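Local coordinates for protein extracellular ligand-binding receptor (Rhodopseudomonas palustris, PDB 3SG0) that probably binds aromatic acids such as benzoylformate (phenylglyoxylate) as the solute-binding component of an ABC-type transporter, at residues 205-210 with 232-237; 147-152 with 266-271. One frame throughout, in Å; residues are numbered along the deposited sequence. Where two conformers were deposited one is given.

Contact 1: 205-210 with 232-237; sequences GQVLKI and KALRER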
loop_
_atom_site.group_PDB
_atom_site.type_symbol
_atom_site.label_atom_id
_atom_site.label_comp_id
_atom_site.label_asym_id
_atom_site.label_seq_id
_atom_site.Cartn_x
_atom_site.Cartn_y
_atom_site.Cartn_z
ATOM N N GLY A 205 18.396 20.222 6.115
ATOM C CA GLY A 205 19.720 19.897 5.611
ATOM C C GLY A 205 19.653 19.127 4.304
ATOM O O GLY A 205 20.372 19.423 3.347
ATOM N N GLN A 206 18.771 18.136 4.259
ATOM C CA GLN A 206 18.610 17.315 3.063
ATOM C C GLN A 206 18.142 18.147 1.884
ATOM O O GLN A 206 18.634 18.006 0.769
ATOM C CB GLN A 206 17.592 16.202 3.325
ATOM C CG GLN A 206 17.998 15.204 4.399
ATOM C CD GLN A 206 17.439 15.522 5.777
ATOM O OE1 GLN A 206 17.424 16.675 6.213
ATOM N NE2 GLN A 206 16.976 14.490 6.469
ATOM N N VAL A 207 17.161 19.002 2.130
ATOM C CA VAL A 207 16.593 19.822 1.076
ATOM C C VAL A 207 17.598 20.855 0.564
ATOM O O VAL A 207 17.691 21.096 -0.638
ATOM C CB VAL A 207 15.273 20.469 1.546
ATOM C CG1 VAL A 207 14.895 21.656 0.675
ATOM C CG2 VAL A 207 14.166 19.418 1.575
ATOM N N LEU A 208 18.365 21.458 1.465
ATOM C CA LEU A 208 19.418 22.369 1.020
ATOM C C LEU A 208 20.423 21.655 0.113
ATOM O O LEU A 208 20.847 22.202 -0.908
ATOM C CB LEU A 208 20.118 23.029 2.209
ATOM C CG LEU A 208 19.277 24.070 2.950
ATOM C CD1 LEU A 208 19.978 24.527 4.225
ATOM C CD2 LEU A 208 18.965 25.256 2.051
ATOM N N LYS A 209 20.803 20.433 0.474
ATOM C CA LYS A 209 21.726 19.657 -0.351
ATOM C C LYS A 209 21.140 19.378 -1.733
ATOM O O LYS A 209 21.827 19.503 -2.752
ATOM C CB LYS A 209 22.118 18.351 0.339
ATOM C CG LYS A 209 23.073 18.542 1.500
ATOM C CD LYS A 209 23.437 17.219 2.153
ATOM C CE LYS A 209 24.389 17.436 3.321
ATOM N NZ LYS A 209 24.782 16.157 3.975
ATOM N N ILE A 210 19.870 18.993 -1.770
ATOM C CA ILE A 210 19.206 18.750 -3.039
ATOM C C ILE A 210 19.190 20.009 -3.894
ATOM O O ILE A 210 19.556 19.978 -5.069
ATOM C CB ILE A 210 17.777 18.229 -2.817
ATOM C CG1 ILE A 210 17.836 16.816 -2.230
ATOM C CG2 ILE A 210 16.994 18.232 -4.122
ATOM C CD1 ILE A 210 16.519 16.306 -1.681
ATOM N N LYS A 232 6.843 20.716 0.893
ATOM C CA LYS A 232 6.729 22.089 1.372
ATOM C C LYS A 232 8.097 22.732 1.577
ATOM O O LYS A 232 8.290 23.904 1.257
ATOM C CB LYS A 232 5.920 22.157 2.669
ATOM C CG LYS A 232 4.428 21.968 2.481
ATOM C CD LYS A 232 3.663 22.237 3.773
ATOM C CE LYS A 232 3.237 23.690 3.884
ATOM N NZ LYS A 232 2.158 24.020 2.909
ATOM N N ALA A 233 9.046 21.980 2.118
ATOM C CA ALA A 233 10.372 22.533 2.369
ATOM C C ALA A 233 11.062 22.915 1.065
ATOM O O ALA A 233 11.684 23.975 0.970
ATOM C CB ALA A 233 11.219 21.549 3.166
ATOM N N LEU A 234 10.941 22.068 0.049
ATOM C CA LEU A 234 11.497 22.391 -1.256
ATOM C C LEU A 234 10.877 23.670 -1.812
ATOM O O LEU A 234 11.590 24.563 -2.283
ATOM C CB LEU A 234 11.285 21.229 -2.226
ATOM C CG LEU A 234 12.248 20.054 -2.052
ATOM C CD1 LEU A 234 11.668 18.786 -2.639
ATOM C CD2 LEU A 234 13.599 20.380 -2.683
ATOM N N ARG A 235 9.551 23.769 -1.757
ATOM C CA ARG A 235 8.876 24.939 -2.306
ATOM C C ARG A 235 9.231 26.203 -1.527
ATOM O O ARG A 235 9.469 27.260 -2.120
ATOM C CB ARG A 235 7.357 24.741 -2.351
ATOM C CG ARG A 235 6.890 23.655 -3.316
ATOM C CD ARG A 235 7.228 24.001 -4.762
ATOM N NE ARG A 235 6.626 23.050 -5.695
ATOM C CZ ARG A 235 7.238 22.567 -6.772
ATOM N NH1 ARG A 235 8.474 22.949 -7.063
ATOM N NH2 ARG A 235 6.611 21.698 -7.560
ATOM N N GLU A 236 9.276 26.096 -0.205
ATOM C CA GLU A 236 9.575 27.250 0.633
ATOM C C GLU A 236 10.995 27.757 0.399
ATOM O O GLU A 236 11.272 28.950 0.553
ATOM C CB GLU A 236 9.332 26.909 2.106
ATOM C CG GLU A 236 7.851 26.755 2.439
ATOM C CD GLU A 236 7.604 26.117 3.790
ATOM O OE1 GLU A 236 8.587 25.826 4.505
ATOM O OE2 GLU A 236 6.422 25.902 4.133
ATOM N N ARG A 237 11.893 26.854 0.015
ATOM C CA ARG A 237 13.288 27.218 -0.222
ATOM C C ARG A 237 13.595 27.525 -1.685
ATOM O O ARG A 237 14.760 27.624 -2.078
ATOM C CB ARG A 237 14.236 26.159 0.345
ATOM C CG ARG A 237 14.043 25.961 1.842
ATOM C CD ARG A 237 15.332 25.661 2.579
ATOM N NE ARG A 237 15.153 25.821 4.021
ATOM C CZ ARG A 237 15.671 26.815 4.739
ATOM N NH1 ARG A 237 15.446 26.878 6.044
ATOM N NH2 ARG A 237 16.423 27.740 4.160
#
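Val207 and Leu234 form the centre of an apolar helix-helix contact between helix 204-212 and helix 228-236, two neighbouring helices packed on the four-stranded parallel sheet that contains strand 217-221. The short helix axes come within 9.7 Å of each other and cross at -53°, with N-to-C directions running broadly the same way. Such a spacing means that side chains rather than backbones fill the interface, and no hydrogen bond spans it.

The two methyls of Val207 divide the work, its side chain meeting that of Leu234 at an oblique angle. CG1 meets Leu234 CD2 at 3.8 Å, while CG2 reaches back to Ala233 CB at 4.0 Å, so the residue straddles two consecutive positions of the other helix. The first torsion of Val207 explains this split: CG1 lies opposite the backbone N (chi1 162°) and CG2 opposite the carbonyl carbon. Leu234 CD2 also comes to 4.3 Å from Ile210 CG2, one helical turn beyond Val207, on the side facing the sheet. There Ile210 and Leu234 both touch Val218 of strand 217-221, and Leu234 goes on to Ile220 and Ile243.

At the exposed margin of the contact the character changes. Arg237, the first residue to leave helical geometry after helix 228-236, crosses Leu208 at a slant, with CD 3.7 Å from Leu208 CD2; its guanidinium NH2 is 4.1 Å from the same methyl. The aliphatic part of the arginine therefore closes the outer margin, while valine, isoleucine and leucine make the buried base.

With strand 217-221 lying between the two helices in sequence and beside parallel strands 161-167 and 242-244, this is the alternating alpha/beta packing of a Rossmann-like lobe in a periplasmic binding protein.

Contact 2: 147-152 with 266-271; sequences AEAIGK and IFAGEA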
loop_
_atom_site.group_PDB
_atom_site.type_symbol
_atom_site.label_atom_id
_atom_site.label_comp_id
_atom_site.label_asym_id
_atom_site.label_seq_id
_atom_site.Cartn_x
_atom_site.Cartn_y
_atom_site.Cartn_z
ATOM N N ALA A 147 7.843 2.321 -9.470
ATOM C CA ALA A 147 9.099 3.036 -9.671
ATOM C C ALA A 147 9.514 2.999 -11.140
ATOM O O ALA A 147 9.998 3.994 -11.684
ATOM C CB ALA A 147 10.184 2.450 -8.793
ATOM N N GLU A 148 9.326 1.860 -11.796
ATOM C CA GLU A 148 9.645 1.772 -13.216
ATOM C C GLU A 148 8.756 2.709 -14.025
ATOM O O GLU A 148 9.237 3.407 -14.922
ATOM C CB GLU A 148 9.511 0.335 -13.722
ATOM C CG GLU A 148 10.553 -0.626 -13.168
ATOM C CD GLU A 148 11.954 -0.379 -13.708
ATOM O OE1 GLU A 148 12.112 0.474 -14.606
ATOM O OE2 GLU A 148 12.899 -1.044 -13.233
ATOM N N ALA A 149 7.469 2.744 -13.702
ATOM C CA ALA A 149 6.530 3.582 -14.443
ATOM C C ALA A 149 6.801 5.079 -14.259
ATOM O O ALA A 149 6.773 5.853 -15.218
ATOM C CB ALA A 149 5.097 3.246 -14.053
ATOM N N ILE A 150 7.056 5.500 -13.027
ATOM C CA ILE A 150 7.329 6.909 -12.784
ATOM C C ILE A 150 8.685 7.311 -13.371
ATOM O O ILE A 150 8.831 8.420 -13.893
ATOM C CB ILE A 150 7.191 7.287 -11.276
ATOM C CG1 ILE A 150 7.088 8.806 -11.106
ATOM C CG2 ILE A 150 8.327 6.706 -10.440
ATOM C CD1 ILE A 150 5.857 9.421 -11.759
ATOM N N GLY A 151 9.662 6.410 -13.316
ATOM C CA GLY A 151 10.957 6.671 -13.934
ATOM C C GLY A 151 10.841 6.935 -15.426
ATOM O O GLY A 151 11.455 7.869 -15.961
ATOM N N LYS A 152 10.041 6.117 -16.102
ATOM C CA LYS A 152 9.802 6.295 -17.527
ATOM C C LYS A 152 9.142 7.637 -17.808
ATOM O O LYS A 152 9.510 8.332 -18.761
ATOM C CB LYS A 152 8.939 5.159 -18.069
ATOM C CG LYS A 152 9.664 3.835 -18.203
ATOM C CD LYS A 152 8.786 2.818 -18.913
ATOM C CE LYS A 152 9.544 1.542 -19.236
ATOM N NZ LYS A 152 9.758 0.702 -18.031
ATOM N N ILE A 266 2.995 14.521 -9.168
ATOM C CA ILE A 266 2.666 13.366 -9.988
ATOM C C ILE A 266 3.281 12.133 -9.346
ATOM O O ILE A 266 4.394 12.191 -8.815
ATOM C CB ILE A 266 3.181 13.551 -11.437
ATOM C CG1 ILE A 266 2.366 14.639 -12.140
ATOM C CG2 ILE A 266 3.131 12.235 -12.212
ATOM C CD1 ILE A 266 2.966 15.128 -13.443
ATOM N N PHE A 267 2.551 11.026 -9.380
ATOM C CA PHE A 267 3.060 9.751 -8.882
ATOM C C PHE A 267 2.449 8.610 -9.672
ATOM O O PHE A 267 1.396 8.777 -10.298
ATOM C CB PHE A 267 2.784 9.570 -7.379
ATOM C CG PHE A 267 1.314 9.579 -6.999
ATOM C CD1 PHE A 267 0.597 8.397 -6.869
ATOM C CD2 PHE A 267 0.669 10.774 -6.732
ATOM C CE1 PHE A 267 -0.739 8.416 -6.492
ATOM C CE2 PHE A 267 -0.669 10.800 -6.367
ATOM C CZ PHE A 267 -1.366 9.624 -6.238
ATOM N N ALA A 268 3.108 7.459 -9.659
ATOM C CA ALA A 268 2.515 6.252 -10.210
ATOM C C ALA A 268 1.713 5.571 -9.109
ATOM O O ALA A 268 2.228 5.325 -8.012
ATOM C CB ALA A 268 3.600 5.326 -10.738
ATOM N N GLY A 269 0.452 5.272 -9.387
ATOM C CA GLY A 269 -0.417 4.675 -8.399
ATOM C C GLY A 269 -1.485 3.778 -8.989
ATOM O O GLY A 269 -1.368 3.251 -10.104
ATOM N N GLU A 270 -2.534 3.603 -8.198
ATOM C CA GLU A 270 -3.546 2.581 -8.423
ATOM C C GLU A 270 -4.768 3.086 -9.173
ATOM O O GLU A 270 -5.093 4.273 -9.136
ATOM C CB GLU A 270 -4.014 2.001 -7.083
ATOM C CG GLU A 270 -3.001 1.120 -6.377
ATOM C CD GLU A 270 -1.851 1.892 -5.753
ATOM O OE1 GLU A 270 -2.089 2.808 -4.934
ATOM O OE2 GLU A 270 -0.700 1.540 -6.081
ATOM N N ALA A 271 -5.483 2.149 -9.788
ATOM C CA ALA A 271 -6.721 2.453 -10.498
ATOM C C ALA A 271 -7.668 3.276 -9.647
ATOM O O ALA A 271 -8.293 4.210 -10.142
ATOM C CB ALA A 271 -7.397 1.173 -10.944
#
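Ile150 points its CB toward strand 266-269 and extends along it, so that different parts of one side chain meet successive residues of the strand. At its base, CB lies 4.1 Å from Ala268 CB. At its far end, CD1 reaches Ile266 CG2 at 3.9 Å, the two isoleucine side chains meeting aslant. The same CD1 lies over the backbone, 4.0 Å from both Phe267 CA and Ala268 N. A chi1 of -164° sends CG1 out opposite the backbone N, and chi2 of 63° then sets CD1 near Ile266.

Ala268 directs its methyl back at the helix and meets a second partner there, Ala149 CB, at 4.2 Å. The methyl-only side chains of Ala149 and Ala268 are consistent with a close approach of the backbones: the CA atoms of Ile150 and Ala268 are 5.5 Å apart, and the local axes approach to 7.6 Å. The helix runs roughly against the strand, at 145° between their N-to-C directions.

Alternation along the strand separates its two sides. Phe267 turns its CB away from the helix, and its side chain packs on Ile375 of the neighbouring antiparallel strand, with which its backbone is also hydrogen-bonded. Ile150 in turn touches Leu374 of that strand, while Tyr153 and Met146 of helix 143-156 extend the packing to Ile266 and Ala268. No hydrogen bond joins the two segments.

Helix 143-156 thus packs on strand 266-269, which pairs antiparallel with 373-378 and is also bonded through Ile266 to Gln245, a buried alpha/beta layer contact within the leucine-binding-protein type of periplasmic binding protein.

In the fold
Both segments of contact 1 fall in the chain between the two segments of contact 2, yet the contacts do not touch: their centres are about 23 Å apart and their nearest atoms about 8 Å. Contact 1 is peripheral, its centre about 26 Å from that of the chain, and lies far from the ligand-binding residues. Contact 2 is buried, its centre about 13 Å from that of the chain, and has Phe267, whose side chain lies about 9 Å from bound benzoylformic acid and about 11 Å from that of Ala121, a phenylglyoxylate-binding residue. At about 9 Å, Phe267 does not touch the ligand. Strand 242-244 relates the two regions, since Leu234 packs on its Ile243 while nearby Gln245 hydrogen-bonds the backbone of Ile266.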